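Hypothetical protein (Uncultured marine organism, PDB 2OD6) is of unknown function but folds as a dimeric ferredoxin-like protein and holds a fatty-acid-like molecule, 10-oxohexadecanoic acid, in a pocket between helices and sheet. Local coordinates at residues A[22-25]-A[26-30]; A[37-41]-A[42-46]. All coordinates share one frame; numbering follows the deposited sequence.

Contact 1: residues A[22-25]-A[26-30]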
ATOM      1  N   GLU A  22       7.818   7.997 -16.317  0.50  6.67           N
ATOM      2  CA  GLU A  22       9.065   8.507 -15.715  0.50  7.37           C
ATOM      3  C   GLU A  22       9.005  10.046 -15.612  0.50  5.60           C
ATOM      4  O   GLU A  22       9.588  10.634 -14.719  0.50  7.27           O
ATOM      5  CB  GLU A  22      10.295   8.086 -16.529  0.50  9.29           C
ATOM      6  CG  GLU A  22      10.697   6.615 -16.437  0.50 15.24           C
ATOM      7  CD  GLU A  22      10.895   6.120 -15.033  0.50 18.61           C
ATOM      8  OE1 GLU A  22      11.454   6.858 -14.193  0.50 29.61           O
ATOM      9  OE2 GLU A  22      10.493   4.967 -14.758  0.50 28.77           O
ATOM     10  N   LEU A  23       8.306  10.704 -16.544  1.00  4.55           N
ATOM     11  CA  LEU A  23       8.096  12.170 -16.393  1.00  2.81           C
ATOM     12  C   LEU A  23       7.389  12.504 -15.086  1.00  5.32           C
ATOM     13  O   LEU A  23       7.744  13.466 -14.381  1.00  7.87           O
ATOM     14  CB  LEU A  23       7.330  12.727 -17.603  1.00  2.92           C
ATOM     15  CG  LEU A  23       8.001  13.016 -18.946  1.00  6.01           C
ATOM     16  CD1 LEU A  23       7.013  13.060 -20.152  1.00  4.02           C
ATOM     17  CD2 LEU A  23       8.826  14.325 -18.904  1.00  9.18           C
ATOM     18  N   PHE A  24       6.464  11.628 -14.688  1.00  4.25           N
ATOM     19  CA  PHE A  24       5.782  11.745 -13.416  1.00  3.16           C
ATOM     20  C   PHE A  24       6.674  11.470 -12.261  1.00  5.65           C
ATOM     21  O   PHE A  24       6.668  12.267 -11.303  1.00  5.41           O
ATOM     22  CB  PHE A  24       4.580  10.780 -13.379  1.00  7.70           C
ATOM     23  CG  PHE A  24       3.741  10.934 -12.181  1.00  8.42           C
ATOM     24  CD1 PHE A  24       2.778  11.935 -12.119  1.00  4.66           C
ATOM     25  CD2 PHE A  24       3.913  10.070 -11.081  1.00  3.35           C
ATOM     26  CE1 PHE A  24       2.008  12.090 -10.970  1.00 11.89           C
ATOM     27  CE2 PHE A  24       3.147  10.211  -9.955  1.00 11.50           C
ATOM     28  CZ  PHE A  24       2.223  11.238  -9.875  1.00  4.49           C
ATOM     29  N   ILE A  25       7.406  10.356 -12.289  1.00  2.96           N
ATOM     30  CA  ILE A  25       8.354  10.053 -11.140  1.00  2.24           C
ATOM     31  C   ILE A  25       9.323  11.212 -10.913  1.00  2.46           C
ATOM     32  O   ILE A  25       9.640  11.567  -9.759  1.00  7.70           O
ATOM     33  CB  ILE A  25       9.162   8.724 -11.366  1.00  5.47           C
ATOM     34  CG1 ILE A  25       8.333   7.486 -11.019  1.00  9.59           C
ATOM     35  CG2 ILE A  25      10.369   8.625 -10.578  1.00  8.19           C
ATOM     36  CD1 ILE A  25       7.920   6.719 -12.189  1.00  7.71           C
ATOM     37  N   ASP A  26       9.862  11.744 -12.002  1.00  4.00           N
ATOM     38  CA  ASP A  26      10.823  12.832 -11.947  1.00  4.70           C
ATOM     39  C   ASP A  26      10.189  14.094 -11.333  1.00  6.18           C
ATOM     40  O   ASP A  26      10.767  14.711 -10.406  1.00  8.85           O
ATOM     41  CB  ASP A  26      11.379  13.067 -13.349  1.00  6.57           C
ATOM     42  CG  ASP A  26      12.604  14.005 -13.354  1.00  9.84           C
ATOM     43  OD1 ASP A  26      13.544  13.782 -12.555  1.00 21.91           O
ATOM     44  OD2 ASP A  26      12.563  14.974 -14.114  1.00 16.36           O
ATOM     45  N   ALA A  27       8.977  14.435 -11.792  1.00  6.95           N
ATOM     46  CA  ALA A  27       8.225  15.581 -11.242  1.00  7.14           C
ATOM     47  C   ALA A  27       8.047  15.435  -9.745  1.00  8.13           C
ATOM     48  O   ALA A  27       8.281  16.375  -8.960  1.00 10.43           O
ATOM     49  CB  ALA A  27       6.874  15.747 -11.969  1.00  2.00           C
ATOM     50  N   VAL A  28       7.676  14.232  -9.303  1.00 10.34           N
ATOM     51  CA  VAL A  28       7.365  14.006  -7.909  1.00  9.23           C
ATOM     52  C   VAL A  28       8.669  14.102  -7.114  1.00  9.81           C
ATOM     53  O   VAL A  28       8.735  14.682  -6.000  1.00  9.72           O
ATOM     54  CB  VAL A  28       6.650  12.598  -7.706  1.00 12.57           C
ATOM     55  CG1 VAL A  28       6.599  12.194  -6.207  1.00 11.35           C
ATOM     56  CG2 VAL A  28       5.258  12.568  -8.406  1.00  4.36           C
ATOM     57  N   GLU A  29       9.731  13.522  -7.665  1.00 12.87           N
ATOM     58  CA  GLU A  29      11.051  13.590  -7.003  1.00 12.88           C
ATOM     59  C   GLU A  29      11.571  15.034  -6.937  1.00 10.94           C
ATOM     60  O   GLU A  29      12.068  15.493  -5.914  1.00  7.99           O
ATOM     61  CB  GLU A  29      12.055  12.718  -7.743  1.00 13.82           C
ATOM     62  CG  GLU A  29      11.817  11.223  -7.572  1.00 20.67           C
ATOM     63  CD  GLU A  29      12.695  10.353  -8.486  1.00 21.88           C
ATOM     64  OE1 GLU A  29      13.120  10.842  -9.570  1.00 23.68           O
ATOM     65  OE2 GLU A  29      12.942   9.176  -8.115  1.00 29.26           O
ATOM     66  N   LYS A  30      11.425  15.767  -8.021  1.00  9.97           N
ATOM     67  CA  LYS A  30      12.007  17.107  -8.084  1.00 10.19           C
ATOM     68  C   LYS A  30      11.287  18.112  -7.169  1.00  9.67           C
ATOM     69  O   LYS A  30      11.925  19.025  -6.668  1.00 10.19           O
ATOM     70  CB  LYS A  30      12.093  17.614  -9.541  1.00 10.64           C
ATOM     71  CG  LYS A  30      13.239  16.923 -10.313  1.00 11.06           C
ATOM     72  CD  LYS A  30      13.440  17.482 -11.669  1.00 19.60           C
ATOM     73  CE  LYS A  30      14.587  16.803 -12.406  1.00 20.38           C
ATOM     74  NZ  LYS A  30      14.376  17.021 -13.883  1.00 23.20           N
TER
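Phe-24 and Val-28, one helical turn apart, make the tight side of this contact. With CG anti to the backbone N (chi1 -174°), the Phe-24 ring is placed so that CG2 of Val-28 lies over one face, 3.8 Å from the ring centroid and displaced toward the rim, a CH-pi contact; its nearest ring atom is Phe-24 CE2, at 3.5 Å. Next to them, Ile-25 and Glu-29 run side by side in the same direction, and the methyl CG2 of Ile-25 lies 3.6 Å from CD of Glu-29. Replacing Glu-29 with alanine removes the carboxylate end, and the Ile-25 methyl would probably lose that flank. The same residues are tied by i to i+4 backbone bonds, among them Glu-29 N to Ile-25 O at 2.9 Å. The solvent side is looser: Lys-30 reaches back along the helix so that its NZ meets the syn lone pair of Asp-26 OD2 at 2.7 Å, a salt bridge. Helix 18-40 packs here on the antiparallel sheet of the ferredoxin-like fold, Phe-24 on Met-63, Ile-25 and Val-28 on Met-49, while from the second subunit Val-107 meets Ile-25 and Met-108 meets Val-28 and Glu-29.

Contact 2: residues A[37-41]-A[42-46]; sequences KEMKS and RGLLK
Met-39 O and Lys-40 O take the backbone bonds that end helix 18-40 and turn the chain into strand 44-52. Leu-44 N bonds to Met-39 O at 2.9 Å and Gly-43 N to Lys-40 O at 3.0 Å, the paired bonds of a Schellman motif, with a type I beta turn from Lys-40 to Gly-43. Gly-43 is its C-prime residue; at phi 102° a CB would be jammed against the carbonyl oxygen of Arg-42. Met-39 O also accepts from Arg-42 N, and Arg-42 N and Leu-44 N reach it from opposite faces of the carbonyl plane.

Among the side chains, Arg-42 lies alongside Glu-38, both pointing the same way, with carboxylate and guanidinium planes 48° apart. Arg-42 NH1 donates to the anti lone pair of Glu-38 OE1 at 2.7 Å, a salt bridge, and also to Glu-38 O at 3.0 Å; both acceptors lie close to the guanidinium plane. Water 1 joins Glu-38 OE1 to Arg-42 NH2. Ser-41 OG, at chi1 74°, points back to Glu-38 O, donating to it at 2.7 Å from the face opposite Arg-42 NH1. On the buried side, CD2 of Leu-44 meets CB of Met-39, a selenomethionine, at 3.5 Å, beside Tyr-67. The extended chain of Lys-40 passes Leu-44 O and carries its NZ to a salt bridge with the C-terminal carboxylate of Val-110 of the second subunit.

Donors from the turn, the serine hydroxyl and the guanidinium thus gather on the last carbonyls of the helix. The positive charge of Arg-42 at this C-terminal end would probably interact favourably with the helix dipole as well as with Glu-38.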
ATOM      1  N   LYS A  37       8.033  18.455   3.122  1.00 10.79           N
ATOM      2  CA  LYS A  37       8.122  19.276   4.303  1.00 12.69           C
ATOM      3  C   LYS A  37       6.718  19.688   4.742  1.00 10.56           C
ATOM      4  O   LYS A  37       6.399  19.661   5.929  1.00 12.28           O
ATOM      5  CB  LYS A  37       8.964  20.516   3.980  1.00 15.64           C
ATOM      6  CG  LYS A  37       9.448  21.276   5.136  1.00 22.88           C
ATOM      7  CD  LYS A  37      10.358  22.439   4.706  1.00 33.12           C
ATOM      8  CE  LYS A  37       9.583  23.626   4.125  1.00 39.32           C
ATOM      9  NZ  LYS A  37       9.367  23.507   2.644  1.00 40.49           N
ATOM     10  N   GLU A  38       5.888  20.081   3.780  1.00  8.83           N
ATOM     11  CA  GLU A  38       4.554  20.582   4.112  1.00  7.06           C
ATOM     12  C   GLU A  38       3.669  19.506   4.693  1.00  6.84           C
ATOM     13  O   GLU A  38       2.975  19.731   5.687  1.00  7.35           O
ATOM     14  CB  GLU A  38       3.893  21.201   2.883  1.00  9.29           C
ATOM     15  CG  GLU A  38       4.569  22.456   2.423  1.00  8.52           C
ATOM     16  CD  GLU A  38       4.411  23.642   3.374  1.00 14.66           C
ATOM     17  OE1 GLU A  38       3.581  23.605   4.301  1.00  9.96           O
ATOM     18  OE2 GLU A  38       5.121  24.634   3.169  1.00 17.36           O
HETATM   19  N   MSE A  39       3.697  18.334   4.075  1.00  8.34           N
HETATM   20  CA  MSE A  39       2.870  17.209   4.525  1.00 10.67           C
HETATM   21  C   MSE A  39       3.304  16.643   5.888  1.00  6.87           C
HETATM   22  O   MSE A  39       2.469  16.302   6.733  1.00  6.25           O
HETATM   23  CB  MSE A  39       2.846  16.101   3.449  1.00 11.72           C
HETATM   24  CG  MSE A  39       2.167  16.520   2.212  1.00  2.00           C
HETATM   25 SE   MSE A  39       1.874  15.099   0.911  0.75 13.61          SE
HETATM   26  CE  MSE A  39       0.191  14.258   1.552  1.00  8.15           C
ATOM     27  N   LYS A  40       4.604  16.566   6.116  1.00  8.05           N
ATOM     28  CA  LYS A  40       5.090  16.076   7.374  1.00  9.94           C
ATOM     29  C   LYS A  40       4.769  17.033   8.480  1.00 11.15           C
ATOM     30  O   LYS A  40       4.464  16.595   9.592  1.00 11.15           O
ATOM     31  CB  LYS A  40       6.583  15.780   7.332  1.00 11.27           C
ATOM     32  CG  LYS A  40       6.923  14.583   6.468  1.00 15.36           C
ATOM     33  CD  LYS A  40       8.284  14.051   6.828  1.00 16.20           C
ATOM     34  CE  LYS A  40       8.547  12.727   6.121  1.00 16.37           C
ATOM     35  NZ  LYS A  40       9.996  12.400   6.274  1.00 20.72           N
ATOM     36  N   SER A  41       4.794  18.344   8.197  1.00 10.57           N
ATOM     37  CA  SER A  41       4.442  19.334   9.220  1.00  9.99           C
ATOM     38  C   SER A  41       2.966  19.216   9.589  1.00  8.75           C
ATOM     39  O   SER A  41       2.551  19.758  10.608  1.00  9.06           O
ATOM     40  CB  SER A  41       4.726  20.758   8.744  1.00 11.14           C
ATOM     41  OG  SER A  41       3.750  21.157   7.782  1.00 12.51           O
ATOM     42  N   ARG A  42       2.186  18.541   8.742  1.00  7.83           N
ATOM     43  CA  ARG A  42       0.766  18.273   8.982  1.00  5.74           C
ATOM     44  C   ARG A  42       0.470  16.859   9.427  1.00  8.54           C
ATOM     45  O   ARG A  42      -0.703  16.468   9.518  1.00  7.80           O
ATOM     46  CB  ARG A  42      -0.017  18.600   7.719  1.00  7.86           C
ATOM     47  CG  ARG A  42       0.002  20.059   7.400  1.00  4.66           C
ATOM     48  CD  ARG A  42      -0.569  20.315   6.030  1.00 11.20           C
ATOM     49  NE  ARG A  42      -0.769  21.734   5.824  1.00  7.99           N
ATOM     50  CZ  ARG A  42       0.181  22.603   5.483  1.00  4.87           C
ATOM     51  NH1 ARG A  42       1.432  22.219   5.295  1.00 11.35           N
ATOM     52  NH2 ARG A  42      -0.130  23.880   5.350  1.00  8.95           N
ATOM     53  N   GLY A  43       1.519  16.075   9.679  1.00  6.87           N
ATOM     54  CA  GLY A  43       1.352  14.712  10.226  1.00 10.55           C
ATOM     55  C   GLY A  43       1.483  13.523   9.290  1.00  9.86           C
ATOM     56  O   GLY A  43       1.140  12.415   9.673  1.00 10.06           O
ATOM     57  N   LEU A  44       1.962  13.741   8.075  1.00  8.81           N
ATOM     58  CA  LEU A  44       2.474  12.667   7.224  1.00 10.31           C
ATOM     59  C   LEU A  44       3.668  12.043   7.922  1.00 12.03           C
ATOM     60  O   LEU A  44       4.605  12.737   8.303  1.00 11.09           O
ATOM     61  CB  LEU A  44       2.921  13.181   5.842  1.00 13.04           C
ATOM     62  CG  LEU A  44       3.328  12.115   4.790  1.00  8.16           C
ATOM     63  CD1 LEU A  44       2.151  11.339   4.258  1.00  6.56           C
ATOM     64  CD2 LEU A  44       4.059  12.782   3.653  1.00  8.50           C
ATOM     65  N   LEU A  45       3.616  10.727   8.114  1.00 11.44           N
ATOM     66  CA  LEU A  45       4.737  10.011   8.737  1.00 13.27           C
ATOM     67  C   LEU A  45       5.752   9.535   7.674  1.00 12.64           C
ATOM     68  O   LEU A  45       6.967   9.620   7.890  1.00 12.61           O
ATOM     69  CB  LEU A  45       4.235   8.837   9.597  1.00 14.03           C
ATOM     70  CG  LEU A  45       3.490   9.057  10.923  1.00 14.70           C
ATOM     71  CD1 LEU A  45       2.968   7.671  11.407  1.00  9.97           C
ATOM     72  CD2 LEU A  45       4.317   9.768  12.014  1.00 12.68           C
ATOM     73  N   LYS A  46       5.253   9.093   6.521  1.00 12.51           N
ATOM     74  CA  LYS A  46       6.082   8.503   5.494  1.00 11.45           C
ATOM     75  C   LYS A  46       5.360   8.558   4.171  1.00 12.61           C
ATOM     76  O   LYS A  46       4.106   8.443   4.108  1.00  9.15           O
ATOM     77  CB  LYS A  46       6.436   7.043   5.842  1.00 13.02           C
ATOM     78  CG  LYS A  46       7.424   6.377   4.904  1.00 16.53           C
ATOM     79  CD  LYS A  46       7.677   4.905   5.281  1.00 15.44           C
ATOM     80  CE  LYS A  46       8.061   4.056   4.045  1.00 26.50           C
ATOM     81  NZ  LYS A  46       8.426   2.696   4.475  1.00 24.57           N
TER
HETATM   82  O   HOH W   1       1.823  25.982   4.284  1.00 33.22           O
HETATM   83  O   HOH W   2       9.435   9.026   6.960  1.00 22.01           O
HETATM   84  O   HOH W   3       5.703  13.547  10.431  1.00 27.29           O

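Both contacts belong to helix 18-40: contact 1 lies within it, whereas contact 2 joins its C-terminal end to strand 44-52, and their centres are about 19 Å apart. Each is partly buried. In contact 1 the buried side is apolar and aromatic, over regular helical bonding, and the ion pair is left to the exposed surface. Contact 2 keeps an apolar pair, Met-39 and Leu-44, on its buried side, but is otherwise polar, with waters where the helical pattern breaks off. The bound 10-oxohexadecanoic acid comes near both, at Ala-27 and Met-39. The second subunit touches both too, through packing at 22-30 but through lysines at 37-46, Lys-40 by a salt bridge.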